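Local coordinates for protein cytochrome P450 reductase (Amycolatopsis methanolica 239, PDB 5OGX) that transfers electrons from NADH through FAD and a [2Fe-2S] cluster to the cytochrome P450 GcoA, which O-demethylates guaiacol and related lignin-derived aromatics, at residues D102-V107 / G185-A190; D116-L121 / W177-L182; D203-G208 / P234-L239; P209-G214 / R297-W302. All coordinates share one frame; numbering follows the deposited sequence. Where two conformers were deposited one is given.

The four contacts fall into two pairs, one in each of the two domains of the ferredoxin-NADP reductase type that serve FAD and NADH. Contacts 1 and 2 belong to the FAD-binding domain, with centres 14 Å apart; contact 2 is nested inside the chain loop that contact 1 closes, and both reach the same antiparallel sheet through strands 101-114 and 117-124. Contacts 3 and 4 follow later in the chain and have centres 10 Å apart; their segments alternate in sequence, and both reach the parallel sheet of the NAD-binding region through neighbouring strands 238-244 and 210-215. The two pairs do not touch: the nearest atoms of contacts 2 and 4 are about 11 Å apart.

Contact 1 of 4, residues D102-V107 / G185-A190; sequences DLTATV and GDRVEA
Two successive bends in the side chain of Arg187, at chi2 (-74°) and chi3 (-57°), fold its guanidinium back over the neighbouring strand, where Thr104 meets it. With OG1 of Thr104 beside the backbone N (chi1 -59°), CG2 is left anti to that N and lies over the centre of one guanidinium face, with CZ of Arg187 3.6 Å from that methyl. The folded chain also brings CD of Arg187 to 3.4 Å from OG1 of Thr106, so the arginine lies across both threonines on this side of the sheet. At the edge of the guanidinium, in its plane, a water bridges the strands: it accepts from Arg187 NH2 and Ala105 N and donates to Leu103 O and to Val188 O, the last at 2.6 Å. Four partners thus hold that water. Direct backbone bonds continue beyond it: Val188 N donates to Ala105 O at 3.0 Å, and Val107 N to Asp186 O at 2.8 Å. CG2 of Val107 packs 3.7 Å from CG2 of Val188; on the face of Leu103 and Ala190, CD1 of the leucine approaches CB of the alanine. Within the antiparallel sheet of the FAD-binding domain, strand 101-114 lies between 187-194 and 117-124: Leu122 and Leu124 of the latter touch Val107, Leu103 and Ala105, while Leu138 of strand 135-139 packs against Val188 and Ala190.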
loop_
_atom_site.group_PDB
_atom_site.type_symbol
_atom_site.label_atom_id
_atom_site.label_comp_id
_atom_site.label_asym_id
_atom_site.label_seq_id
_atom_site.Cartn_x
_atom_site.Cartn_y
_atom_site.Cartn_z
ATOM N N ASP A 102 -9.777 -13.015 -7.225
ATOM C CA ASP A 102 -10.022 -12.338 -8.494
ATOM C C ASP A 102 -11.319 -11.548 -8.419
ATOM O O ASP A 102 -12.344 -12.064 -7.962
ATOM C CB ASP A 102 -10.088 -13.352 -9.630
ATOM C CG ASP A 102 -8.867 -14.239 -9.675
ATOM O OD1 ASP A 102 -7.776 -13.715 -9.974
ATOM O OD2 ASP A 102 -8.999 -15.448 -9.395
ATOM N N LEU A 103 -11.277 -10.300 -8.868
ATOM C CA LEU A 103 -12.410 -9.397 -8.732
ATOM C C LEU A 103 -13.168 -9.295 -10.044
ATOM O O LEU A 103 -12.578 -9.345 -11.126
ATOM C CB LEU A 103 -11.960 -7.998 -8.308
ATOM C CG LEU A 103 -11.011 -7.953 -7.112
ATOM C CD1 LEU A 103 -10.637 -6.510 -6.779
ATOM C CD2 LEU A 103 -11.651 -8.655 -5.915
ATOM N N THR A 104 -14.489 -9.157 -9.932
ATOM C CA THR A 104 -15.346 -8.823 -11.071
ATOM C C THR A 104 -15.639 -7.332 -10.940
ATOM O O THR A 104 -16.609 -6.925 -10.301
ATOM C CB THR A 104 -16.618 -9.669 -11.077
ATOM O OG1 THR A 104 -16.274 -11.060 -11.135
ATOM C CG2 THR A 104 -17.477 -9.325 -12.278
ATOM N N ALA A 105 -14.764 -6.509 -11.521
ATOM C CA ALA A 105 -14.735 -5.072 -11.266
ATOM C C ALA A 105 -15.167 -4.302 -12.503
ATOM O O ALA A 105 -14.697 -4.592 -13.608
ATOM C CB ALA A 105 -13.334 -4.620 -10.850
ATOM N N THR A 106 -16.043 -3.307 -12.311
ATOM C CA THR A 106 -16.565 -2.483 -13.398
ATOM C C THR A 106 -16.360 -1.014 -13.063
ATOM O O THR A 106 -16.656 -0.583 -11.943
ATOM C CB THR A 106 -18.063 -2.763 -13.646
ATOM O OG1 THR A 106 -18.257 -4.164 -13.879
ATOM C CG2 THR A 106 -18.558 -1.982 -14.855
ATOM N N VAL A 107 -15.849 -0.245 -14.022
ATOM C CA VAL A 107 -15.633 1.176 -13.774
ATOM C C VAL A 107 -16.986 1.850 -13.596
ATOM O O VAL A 107 -17.834 1.827 -14.498
ATOM C CB VAL A 107 -14.836 1.830 -14.912
ATOM C CG1 VAL A 107 -14.666 3.318 -14.635
ATOM C CG2 VAL A 107 -13.474 1.157 -15.077
ATOM N N GLY A 185 -18.180 1.688 -17.262
ATOM C CA GLY A 185 -18.685 0.477 -17.863
ATOM C C GLY A 185 -17.617 -0.514 -18.279
ATOM O O GLY A 185 -17.941 -1.686 -18.518
ATOM N N ASP A 186 -16.357 -0.085 -18.374
ATOM C CA ASP A 186 -15.278 -1.024 -18.660
ATOM C C ASP A 186 -15.146 -2.056 -17.548
ATOM O O ASP A 186 -15.183 -1.718 -16.362
ATOM C CB ASP A 186 -13.938 -0.302 -18.807
ATOM C CG ASP A 186 -13.866 0.589 -20.018
ATOM O OD1 ASP A 186 -14.691 0.425 -20.945
ATOM O OD2 ASP A 186 -12.938 1.430 -20.053
ATOM N N ARG A 187 -14.965 -3.317 -17.934
ATOM C CA ARG A 187 -14.495 -4.326 -16.993
ATOM C C ARG A 187 -12.987 -4.211 -16.832
ATOM O O ARG A 187 -12.263 -3.929 -17.792
ATOM C CB ARG A 187 -14.868 -5.727 -17.475
ATOM C CG ARG A 187 -16.307 -6.131 -17.176
ATOM C CD ARG A 187 -16.491 -6.444 -15.694
ATOM N NE ARG A 187 -15.585 -7.497 -15.244
ATOM C CZ ARG A 187 -15.783 -8.794 -15.458
ATOM N NH1 ARG A 187 -16.861 -9.203 -16.116
ATOM N NH2 ARG A 187 -14.902 -9.684 -15.018
ATOM N N VAL A 188 -12.502 -4.426 -15.613
ATOM C CA VAL A 188 -11.084 -4.266 -15.312
ATOM C C VAL A 188 -10.600 -5.528 -14.619
ATOM O O VAL A 188 -11.202 -5.970 -13.636
ATOM C CB VAL A 188 -10.829 -3.025 -14.426
ATOM C CG1 VAL A 188 -9.374 -2.964 -13.958
ATOM C CG2 VAL A 188 -11.220 -1.747 -15.173
ATOM N N GLU A 189 -9.522 -6.114 -15.132
ATOM C CA GLU A 189 -8.931 -7.284 -14.499
ATOM C C GLU A 189 -8.189 -6.840 -13.246
ATOM O O GLU A 189 -7.316 -5.961 -13.309
ATOM C CB GLU A 189 -7.987 -7.989 -15.470
ATOM C CG GLU A 189 -7.375 -9.271 -14.929
ATOM C CD GLU A 189 -6.507 -9.972 -15.955
ATOM O OE1 GLU A 189 -6.434 -9.490 -17.103
ATOM O OE2 GLU A 189 -5.896 -11.000 -15.606
ATOM N N ALA A 190 -8.532 -7.435 -12.107
ATOM C CA ALA A 190 -8.010 -6.952 -10.837
ATOM C C ALA A 190 -8.041 -8.081 -9.818
ATOM O O ALA A 190 -8.934 -8.932 -9.844
ATOM C CB ALA A 190 -8.819 -5.756 -10.324
HETATM O O HOH W 1 -8.194 -11.583 -11.978
HETATM O O HOH W 2 -10.252 -10.032 -12.513
HETATM O O HOH W 3 -12.980 -7.895 -13.390
#

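Contact 2 of 4, residues D116-L121 / W177-L182; sequences DTRRVL and WLFDGL
Arg118 lays the aliphatic part of its side chain over one face of the Phe179 ring, its CD 3.7 Å from the ring centroid and only 15° off the normal, a CH-pi contact. CG, one carbon earlier, sits 3.6 Å from CE2 of Phe179. The chain stays extended from CG to NE, and the two side chains run antiparallel alongside one another, the arginine tip ending near the phenylalanine backbone. Guanidinium and ring planes are nearly parallel, 19° apart. At the far end NH1 of Arg118 donates to Leu178 O at 2.8 Å, a bent bond in which the oxygen stands somewhat out of the guanidinium plane. The same NH1 donates to a water that also accepts from Gly181 N and donates to Leu182 O, tying the arginine to the turn that follows helix 174-178. The ring's CZ reaches 3.4 Å from Asp116 O, and farther along the strand Val120 and Leu182 meet tip to tip, CG2 to CD2 at 4.0 Å. Strand 117-124 is thereby joined to the segment carrying Leu178, whose side chain lies near that of the FAD-binding Tyr149. Asp112 forms a salt bridge with Arg118 NE, so the guanidinium charge is probably balanced there, while the neutral carbonyl and water orient NH1 and the ring covers one side of CG and CD.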
loop_
_atom_site.group_PDB
_atom_site.type_symbol
_atom_site.label_atom_id
_atom_site.label_comp_id
_atom_site.label_asym_id
_atom_site.label_seq_id
_atom_site.Cartn_x
_atom_site.Cartn_y
_atom_site.Cartn_z
ATOM N N ASP A 116 -2.969 16.209 -13.150
ATOM C CA ASP A 116 -2.439 14.864 -13.392
ATOM C C ASP A 116 -2.986 13.828 -12.412
ATOM O O ASP A 116 -2.312 12.843 -12.117
ATOM C CB ASP A 116 -0.908 14.849 -13.340
ATOM C CG ASP A 116 -0.277 15.532 -14.533
ATOM O OD1 ASP A 116 -0.926 15.602 -15.596
ATOM O OD2 ASP A 116 0.873 15.995 -14.400
ATOM N N THR A 117 -4.203 14.018 -11.906
ATOM C CA THR A 117 -4.743 13.137 -10.876
ATOM C C THR A 117 -6.163 12.732 -11.233
ATOM O O THR A 117 -6.985 13.586 -11.585
ATOM C CB THR A 117 -4.724 13.810 -9.495
ATOM O OG1 THR A 117 -3.411 14.308 -9.219
ATOM C CG2 THR A 117 -5.105 12.805 -8.423
ATOM N N ARG A 118 -6.448 11.433 -11.134
ATOM C CA ARG A 118 -7.781 10.910 -11.383
ATOM C C ARG A 118 -8.263 10.054 -10.221
ATOM O O ARG A 118 -7.485 9.307 -9.617
ATOM C CB ARG A 118 -7.816 10.080 -12.655
ATOM C CG ARG A 118 -7.986 10.942 -13.881
ATOM C CD ARG A 118 -8.012 10.152 -15.171
ATOM N NE ARG A 118 -8.600 11.001 -16.202
ATOM C CZ ARG A 118 -9.108 10.579 -17.356
ATOM N NH1 ARG A 118 -9.108 9.287 -17.671
ATOM N NH2 ARG A 118 -9.619 11.471 -18.198
ATOM N N ARG A 119 -9.557 10.148 -9.938
ATOM C CA ARG A 119 -10.236 9.203 -9.067
ATOM C C ARG A 119 -10.869 8.131 -9.938
ATOM O O ARG A 119 -11.489 8.436 -10.959
ATOM C CB ARG A 119 -11.308 9.889 -8.214
ATOM C CG ARG A 119 -11.700 9.081 -6.967
ATOM C CD ARG A 119 -13.001 9.566 -6.327
ATOM N NE ARG A 119 -13.083 11.026 -6.240
ATOM C CZ ARG A 119 -12.522 11.757 -5.278
ATOM N NH1 ARG A 119 -11.822 11.177 -4.298
ATOM N NH2 ARG A 119 -12.662 13.076 -5.298
ATOM N N VAL A 120 -10.703 6.877 -9.548
ATOM C CA VAL A 120 -11.336 5.769 -10.245
ATOM C C VAL A 120 -12.177 5.003 -9.237
ATOM O O VAL A 120 -11.671 4.582 -8.192
ATOM C CB VAL A 120 -10.299 4.851 -10.912
ATOM C CG1 VAL A 120 -10.987 3.652 -11.517
ATOM C CG2 VAL A 120 -9.484 5.627 -11.954
ATOM N N LEU A 121 -13.457 4.830 -9.543
ATOM C CA LEU A 121 -14.359 4.050 -8.705
ATOM C C LEU A 121 -14.654 2.746 -9.429
ATOM O O LEU A 121 -15.147 2.765 -10.560
ATOM C CB LEU A 121 -15.654 4.812 -8.416
ATOM C CG LEU A 121 -15.504 6.129 -7.668
ATOM C CD1 LEU A 121 -16.882 6.709 -7.364
ATOM C CD2 LEU A 121 -14.689 5.949 -6.384
ATOM N N TRP A 177 -3.566 4.388 -20.443
ATOM C CA TRP A 177 -4.838 3.706 -20.218
ATOM C C TRP A 177 -5.737 4.443 -19.228
ATOM O O TRP A 177 -6.824 4.895 -19.604
ATOM C CB TRP A 177 -4.574 2.273 -19.752
ATOM C CG TRP A 177 -5.775 1.530 -19.242
ATOM C CD1 TRP A 177 -7.006 1.438 -19.831
ATOM C CD2 TRP A 177 -5.847 0.750 -18.038
ATOM N NE1 TRP A 177 -7.839 0.651 -19.065
ATOM C CE2 TRP A 177 -7.153 0.223 -17.957
ATOM C CE3 TRP A 177 -4.936 0.454 -17.019
ATOM C CZ2 TRP A 177 -7.569 -0.583 -16.892
ATOM C CZ3 TRP A 177 -5.352 -0.352 -15.959
ATOM C CH2 TRP A 177 -6.653 -0.866 -15.914
ATOM N N LEU A 178 -5.307 4.572 -17.966
ATOM C CA LEU A 178 -6.189 5.165 -16.963
ATOM C C LEU A 178 -6.474 6.637 -17.253
ATOM O O LEU A 178 -7.510 7.158 -16.826
ATOM C CB LEU A 178 -5.592 4.998 -15.565
ATOM C CG LEU A 178 -5.420 3.531 -15.152
ATOM C CD1 LEU A 178 -4.525 3.419 -13.923
ATOM C CD2 LEU A 178 -6.772 2.875 -14.897
ATOM N N PHE A 179 -5.578 7.313 -17.965
ATOM C CA PHE A 179 -5.787 8.693 -18.383
ATOM C C PHE A 179 -6.160 8.808 -19.853
ATOM O O PHE A 179 -6.389 9.921 -20.338
ATOM C CB PHE A 179 -4.528 9.520 -18.105
ATOM C CG PHE A 179 -4.387 9.926 -16.670
ATOM C CD1 PHE A 179 -3.977 9.001 -15.712
ATOM C CD2 PHE A 179 -4.692 11.219 -16.270
ATOM C CE1 PHE A 179 -3.858 9.369 -14.384
ATOM C CE2 PHE A 179 -4.581 11.593 -14.940
ATOM C CZ PHE A 179 -4.162 10.667 -13.996
ATOM N N ASP A 180 -6.233 7.687 -20.572
ATOM C CA ASP A 180 -6.471 7.747 -22.017
ATOM C C ASP A 180 -7.149 6.447 -22.450
ATOM O O ASP A 180 -6.513 5.518 -22.958
ATOM C CB ASP A 180 -5.174 7.966 -22.793
ATOM C CG ASP A 180 -5.384 7.882 -24.284
ATOM O OD1 ASP A 180 -6.507 8.204 -24.722
ATOM O OD2 ASP A 180 -4.442 7.484 -25.004
ATOM N N GLY A 181 -8.463 6.386 -22.265
ATOM C CA GLY A 181 -9.188 5.208 -22.704
ATOM C C GLY A 181 -10.166 4.630 -21.702
ATOM O O GLY A 181 -11.278 4.243 -22.077
ATOM N N LEU A 182 -9.764 4.551 -20.432
ATOM C CA LEU A 182 -10.658 4.055 -19.393
ATOM C C LEU A 182 -11.967 4.830 -19.403
ATOM O O LEU A 182 -11.974 6.062 -19.494
ATOM C CB LEU A 182 -9.993 4.172 -18.018
ATOM C CG LEU A 182 -10.698 3.440 -16.875
ATOM C CD1 LEU A 182 -10.366 1.956 -16.922
ATOM C CD2 LEU A 182 -10.308 4.028 -15.514
HETATM O O HOH W 4 -10.168 7.978 -20.231
#

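Contact 3 of 4, residues D203-G208 / P234-L239; sequences DEDDGG and PSREVL
Arg236 lies just before strand 238-244 of the parallel NAD-binding sheet, and its side chain, in the conformer described, reaches into two consecutive Asx turns in the loop ahead of strand 210-215. Its CB lies 3.8 Å from Gly207 O. The chain then runs straight through chi2 and bends at chi3 (-70°), which turns the guanidinium edge toward the loop. NE donates to Gly208 O, and NH2 donates to that same oxygen at 2.9 Å, a side-on grip by two nitrogens; the NH2 bond lies in the carbonyl plane, on a lone pair. At the end of the group, NH1 and NH2 take the two carboxylate oxygens of Asp205 in an end-on salt bridge. NH2 reaches the syn lone pair of OD1 at 2.9 Å, and NH1 meets OD2 at 3.1 Å, almost straight at 175°. Gly207 CA lies over one guanidinium face, offset toward its rim, 3.3 Å above the plane. The carboxylate of Asp205 has further duties: OD1 accepts from Gly207 N, closing the first Asx turn, and OD2 also pairs with Arg232. Without the carboxylate, as with an alanine here, both arginines would probably lose this mate, the turn at Gly207 its pin, and the guanidinium could swing on its remaining bonds to Gly208. The second Asx turn is closed by Asp206, itself paired with Arg326. A water also joins the segments, donating to Gly207 O and accepting from Glu237 N at 2.9 Å.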
loop_
_atom_site.group_PDB
_atom_site.type_symbol
_atom_site.label_atom_id
_atom_site.label_comp_id
_atom_site.label_asym_id
_atom_site.label_seq_id
_atom_site.Cartn_x
_atom_site.Cartn_y
_atom_site.Cartn_z
ATOM N N ASP A 203 -7.741 -4.352 19.206
ATOM C CA ASP A 203 -7.269 -4.672 20.549
ATOM C C ASP A 203 -5.836 -4.231 20.794
ATOM O O ASP A 203 -5.450 -4.051 21.953
ATOM C CB ASP A 203 -7.365 -6.179 20.806
ATOM C CG ASP A 203 -8.789 -6.677 20.823
ATOM O OD1 ASP A 203 -9.709 -5.842 20.959
ATOM O OD2 ASP A 203 -8.989 -7.903 20.688
ATOM N N GLU A 204 -5.028 -4.085 19.742
ATOM C CA GLU A 204 -3.627 -3.715 19.892
ATOM C C GLU A 204 -3.380 -2.250 19.555
ATOM O O GLU A 204 -2.232 -1.855 19.338
ATOM C CB GLU A 204 -2.748 -4.619 19.024
ATOM C CG GLU A 204 -3.032 -6.098 19.217
ATOM C CD GLU A 204 -2.301 -6.980 18.226
ATOM O OE1 GLU A 204 -2.777 -8.107 17.979
ATOM O OE2 GLU A 204 -1.253 -6.546 17.699
ATOM N N ASP A 205 -4.437 -1.444 19.508
ATOM C CA ASP A 205 -4.366 -0.037 19.123
ATOM C C ASP A 205 -4.591 0.797 20.373
ATOM O O ASP A 205 -5.727 0.923 20.846
ATOM C CB ASP A 205 -5.399 0.274 18.039
ATOM C CG ASP A 205 -5.326 1.715 17.540
ATOM O OD1 ASP A 205 -4.568 2.525 18.121
ATOM O OD2 ASP A 205 -6.046 2.031 16.568
ATOM N N ASP A 206 -3.514 1.380 20.893
ATOM C CA ASP A 206 -3.560 2.153 22.127
ATOM C C ASP A 206 -4.128 3.554 21.950
ATOM O O ASP A 206 -4.189 4.301 22.930
ATOM C CB ASP A 206 -2.157 2.244 22.751
ATOM C CG ASP A 206 -1.097 2.767 21.776
ATOM O OD1 ASP A 206 -1.452 3.323 20.713
ATOM O OD2 ASP A 206 0.106 2.613 22.078
ATOM N N GLY A 207 -4.536 3.940 20.743
ATOM C CA GLY A 207 -5.083 5.273 20.573
ATOM C C GLY A 207 -4.058 6.385 20.593
ATOM O O GLY A 207 -4.437 7.552 20.728
ATOM N N GLY A 208 -2.769 6.057 20.481
ATOM C CA GLY A 208 -1.726 7.061 20.513
ATOM C C GLY A 208 -1.724 7.913 19.256
ATOM O O GLY A 208 -2.336 7.565 18.244
ATOM N N PRO A 234 -12.226 8.538 18.403
ATOM C CA PRO A 234 -12.630 9.797 17.752
ATOM C C PRO A 234 -11.861 11.025 18.205
ATOM O O PRO A 234 -11.817 12.012 17.463
ATOM C CB PRO A 234 -14.115 9.912 18.116
ATOM C CG PRO A 234 -14.551 8.495 18.294
ATOM C CD PRO A 234 -13.381 7.779 18.908
ATOM N N SER A 235 -11.267 11.016 19.394
ATOM C CA SER A 235 -10.577 12.192 19.901
ATOM C C SER A 235 -9.075 12.125 19.691
ATOM O O SER A 235 -8.360 13.038 20.119
ATOM C CB SER A 235 -10.881 12.387 21.388
ATOM O OG SER A 235 -12.219 12.816 21.566
ATOM N N ARG A 236 -8.586 11.076 19.041
ATOM C CA ARG A 236 -7.153 10.889 18.922
ATOM C C ARG A 236 -6.552 11.925 17.976
ATOM O O ARG A 236 -7.237 12.552 17.157
ATOM C CB ARG A 236 -6.847 9.465 18.453
ATOM C CG ARG A 236 -6.570 9.353 16.966
ATOM C CD ARG A 236 -6.483 7.909 16.496
ATOM N NE ARG A 236 -5.284 7.218 16.967
ATOM C CZ ARG A 236 -5.156 5.899 16.993
ATOM N NH1 ARG A 236 -6.160 5.133 16.579
ATOM N NH2 ARG A 236 -4.038 5.343 17.434
ATOM N N GLU A 237 -5.242 12.093 18.103
ATOM C CA GLU A 237 -4.466 13.024 17.305
ATOM C C GLU A 237 -4.032 12.328 16.027
ATOM O O GLU A 237 -3.361 11.278 16.071
ATOM C CB GLU A 237 -3.258 13.509 18.088
ATOM C CG GLU A 237 -3.630 14.377 19.249
ATOM C CD GLU A 237 -2.408 14.921 19.900
ATOM O OE1 GLU A 237 -2.156 16.126 19.735
ATOM O OE2 GLU A 237 -1.697 14.127 20.559
ATOM N N VAL A 238 -4.434 12.884 14.886
ATOM C CA VAL A 238 -4.081 12.339 13.577
ATOM C C VAL A 238 -3.654 13.525 12.725
ATOM O O VAL A 238 -4.485 14.385 12.402
ATOM C CB VAL A 238 -5.264 11.600 12.935
ATOM C CG1 VAL A 238 -4.934 11.165 11.506
ATOM C CG2 VAL A 238 -5.714 10.425 13.795
ATOM N N LEU A 239 -2.369 13.601 12.382
ATOM C CA LEU A 239 -1.831 14.673 11.556
ATOM C C LEU A 239 -1.546 14.112 10.167
ATOM O O LEU A 239 -0.704 13.214 10.016
ATOM C CB LEU A 239 -0.558 15.262 12.157
ATOM C CG LEU A 239 -0.576 15.783 13.587
ATOM C CD1 LEU A 239 0.735 16.504 13.859
ATOM C CD2 LEU A 239 -1.736 16.714 13.793
HETATM O O HOH W 5 -3.822 10.432 20.072
#

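Contact 4 of 4, residues P209-G214 / R297-W302; sequences PMVLIG and RGWSGW
Parallel pairing inside the Rossmann-like NAD-binding sheet joins strand 210-215 to 300-305, and two tryptophans frame it. Before the first bridge, CB of Pro209 sits squarely over the six-membered ring of Trp299, 3.5 Å from its centroid and 3° off the normal, a CH-pi contact. The edge of that indole faces the backbone, with CZ3 of Trp299 3.5 Å from Met210 O; on the strand 238-244 side it touches Leu239, and Phe289 meets it edge-to-face. Were the indole replaced by a serine, the Pro209 ring would be likely to lose its cover and a gap to open beside Leu239 and Phe289. Backbone bonds then alternate: Ser300 N donates to Pro209 O, Val211 N to Ser300 O at 2.9 Å, and Trp302 N to Val211 O. Trp302 lies on the sheet face shared with Met210 and Leu212. CG anti to its carbonyl carbon (chi1 -56°) sets the indole beside Leu212, the two side chains running alongside each other, with CD2 of Leu212 3.9 Å from CB of Trp302. SD of Met210 stands obliquely to the five-membered ring of Trp302, a Met-aromatic contact, while its methyl comes closer in an off-centre CH-pi contact, CE 3.8 Å from NE1 of Trp302.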
loop_
_atom_site.group_PDB
_atom_site.type_symbol
_atom_site.label_atom_id
_atom_site.label_comp_id
_atom_site.label_asym_id
_atom_site.label_seq_id
_atom_site.Cartn_x
_atom_site.Cartn_y
_atom_site.Cartn_z
ATOM N N PRO A 209 -0.992 9.027 19.289
ATOM C CA PRO A 209 -0.988 9.954 18.149
ATOM C C PRO A 209 -0.337 9.354 16.916
ATOM O O PRO A 209 0.628 8.581 17.000
ATOM C CB PRO A 209 -0.168 11.147 18.658
ATOM C CG PRO A 209 0.683 10.557 19.781
ATOM C CD PRO A 209 -0.173 9.507 20.413
ATOM N N MET A 210 -0.845 9.766 15.752
ATOM C CA MET A 210 -0.343 9.277 14.472
ATOM C C MET A 210 -0.033 10.438 13.546
ATOM O O MET A 210 -0.812 11.394 13.453
ATOM C CB MET A 210 -1.370 8.376 13.751
ATOM C CG MET A 210 -1.935 7.261 14.570
ATOM S SD MET A 210 -3.448 6.583 13.842
ATOM C CE MET A 210 -3.080 6.518 12.102
ATOM N N VAL A 211 1.087 10.341 12.827
ATOM C CA VAL A 211 1.353 11.233 11.705
ATOM C C VAL A 211 1.341 10.400 10.436
ATOM O O VAL A 211 1.889 9.291 10.404
ATOM C CB VAL A 211 2.671 12.010 11.865
ATOM C CG1 VAL A 211 3.866 11.045 12.072
ATOM C CG2 VAL A 211 2.885 12.901 10.646
ATOM N N LEU A 212 0.648 10.903 9.417
ATOM C CA LEU A 212 0.532 10.234 8.131
ATOM C C LEU A 212 1.032 11.198 7.075
ATOM O O LEU A 212 0.600 12.358 7.036
ATOM C CB LEU A 212 -0.916 9.824 7.853
ATOM C CG LEU A 212 -1.438 8.854 8.912
ATOM C CD1 LEU A 212 -2.275 9.663 9.889
ATOM C CD2 LEU A 212 -2.259 7.715 8.305
ATOM N N ILE A 213 1.956 10.740 6.236
ATOM C CA ILE A 213 2.573 11.618 5.249
ATOM C C ILE A 213 2.468 10.964 3.880
ATOM O O ILE A 213 2.959 9.845 3.682
ATOM C CB ILE A 213 4.027 11.947 5.603
ATOM C CG1 ILE A 213 4.014 12.743 6.931
ATOM C CG2 ILE A 213 4.636 12.815 4.514
ATOM C CD1 ILE A 213 5.325 13.310 7.333
ATOM N N GLY A 214 1.780 11.642 2.964
ATOM C CA GLY A 214 1.541 11.127 1.633
ATOM C C GLY A 214 2.222 11.992 0.600
ATOM O O GLY A 214 2.024 13.215 0.582
ATOM N N ARG A 297 8.906 11.061 19.836
ATOM C CA ARG A 297 8.861 9.934 20.758
ATOM C C ARG A 297 7.429 9.701 21.226
ATOM O O ARG A 297 6.742 10.634 21.678
ATOM C CB ARG A 297 9.784 10.168 21.945
ATOM C CG ARG A 297 9.992 8.882 22.733
ATOM C CD ARG A 297 11.192 8.950 23.647
ATOM N NE ARG A 297 11.395 7.642 24.273
ATOM C CZ ARG A 297 11.954 7.470 25.465
ATOM N NH1 ARG A 297 12.366 8.519 26.157
ATOM N NH2 ARG A 297 12.099 6.246 25.967
ATOM N N GLY A 298 6.974 8.456 21.108
ATOM C CA GLY A 298 5.620 8.093 21.476
ATOM C C GLY A 298 4.626 8.196 20.347
ATOM O O GLY A 298 3.460 7.813 20.530
ATOM N N TRP A 299 5.053 8.686 19.186
ATOM C CA TRP A 299 4.207 8.785 18.007
ATOM C C TRP A 299 4.301 7.522 17.164
ATOM O O TRP A 299 5.250 6.743 17.270
ATOM C CB TRP A 299 4.638 9.986 17.159
ATOM C CG TRP A 299 4.131 11.260 17.730
ATOM C CD1 TRP A 299 4.526 11.860 18.882
ATOM C CD2 TRP A 299 3.093 12.068 17.173
ATOM N NE1 TRP A 299 3.793 13.032 19.081
ATOM C CE2 TRP A 299 2.914 13.174 18.034
ATOM C CE3 TRP A 299 2.315 11.970 16.011
ATOM C CZ2 TRP A 299 1.972 14.173 17.782
ATOM C CZ3 TRP A 299 1.375 12.973 15.753
ATOM C CH2 TRP A 299 1.221 14.060 16.636
ATOM N N SER A 300 3.278 7.308 16.349
ATOM C CA SER A 300 3.346 6.357 15.252
ATOM C C SER A 300 3.397 7.152 13.958
ATOM O O SER A 300 2.881 8.275 13.892
ATOM C CB SER A 300 2.148 5.397 15.256
ATOM O OG SER A 300 1.984 4.777 16.530
ATOM N N GLY A 301 4.043 6.581 12.939
ATOM C CA GLY A 301 4.175 7.282 11.670
ATOM C C GLY A 301 3.896 6.387 10.486
ATOM O O GLY A 301 4.290 5.221 10.457
ATOM N N TRP A 302 3.227 6.950 9.490
ATOM C CA TRP A 302 2.758 6.224 8.315
ATOM C C TRP A 302 3.187 7.013 7.088
ATOM O O TRP A 302 2.699 8.124 6.869
ATOM C CB TRP A 302 1.234 6.071 8.356
ATOM C CG TRP A 302 0.787 5.393 9.621
ATOM C CD1 TRP A 302 0.759 5.908 10.896
ATOM C CD2 TRP A 302 0.337 4.056 9.715
ATOM N NE1 TRP A 302 0.313 4.944 11.785
ATOM C CE2 TRP A 302 0.051 3.798 11.073
ATOM C CE3 TRP A 302 0.156 3.042 8.775
ATOM C CZ2 TRP A 302 -0.402 2.565 11.516
ATOM C CZ3 TRP A 302 -0.284 1.804 9.222
ATOM C CH2 TRP A 302 -0.566 1.584 10.579
HETATM O O HOH W 6 1.393 6.771 18.975
#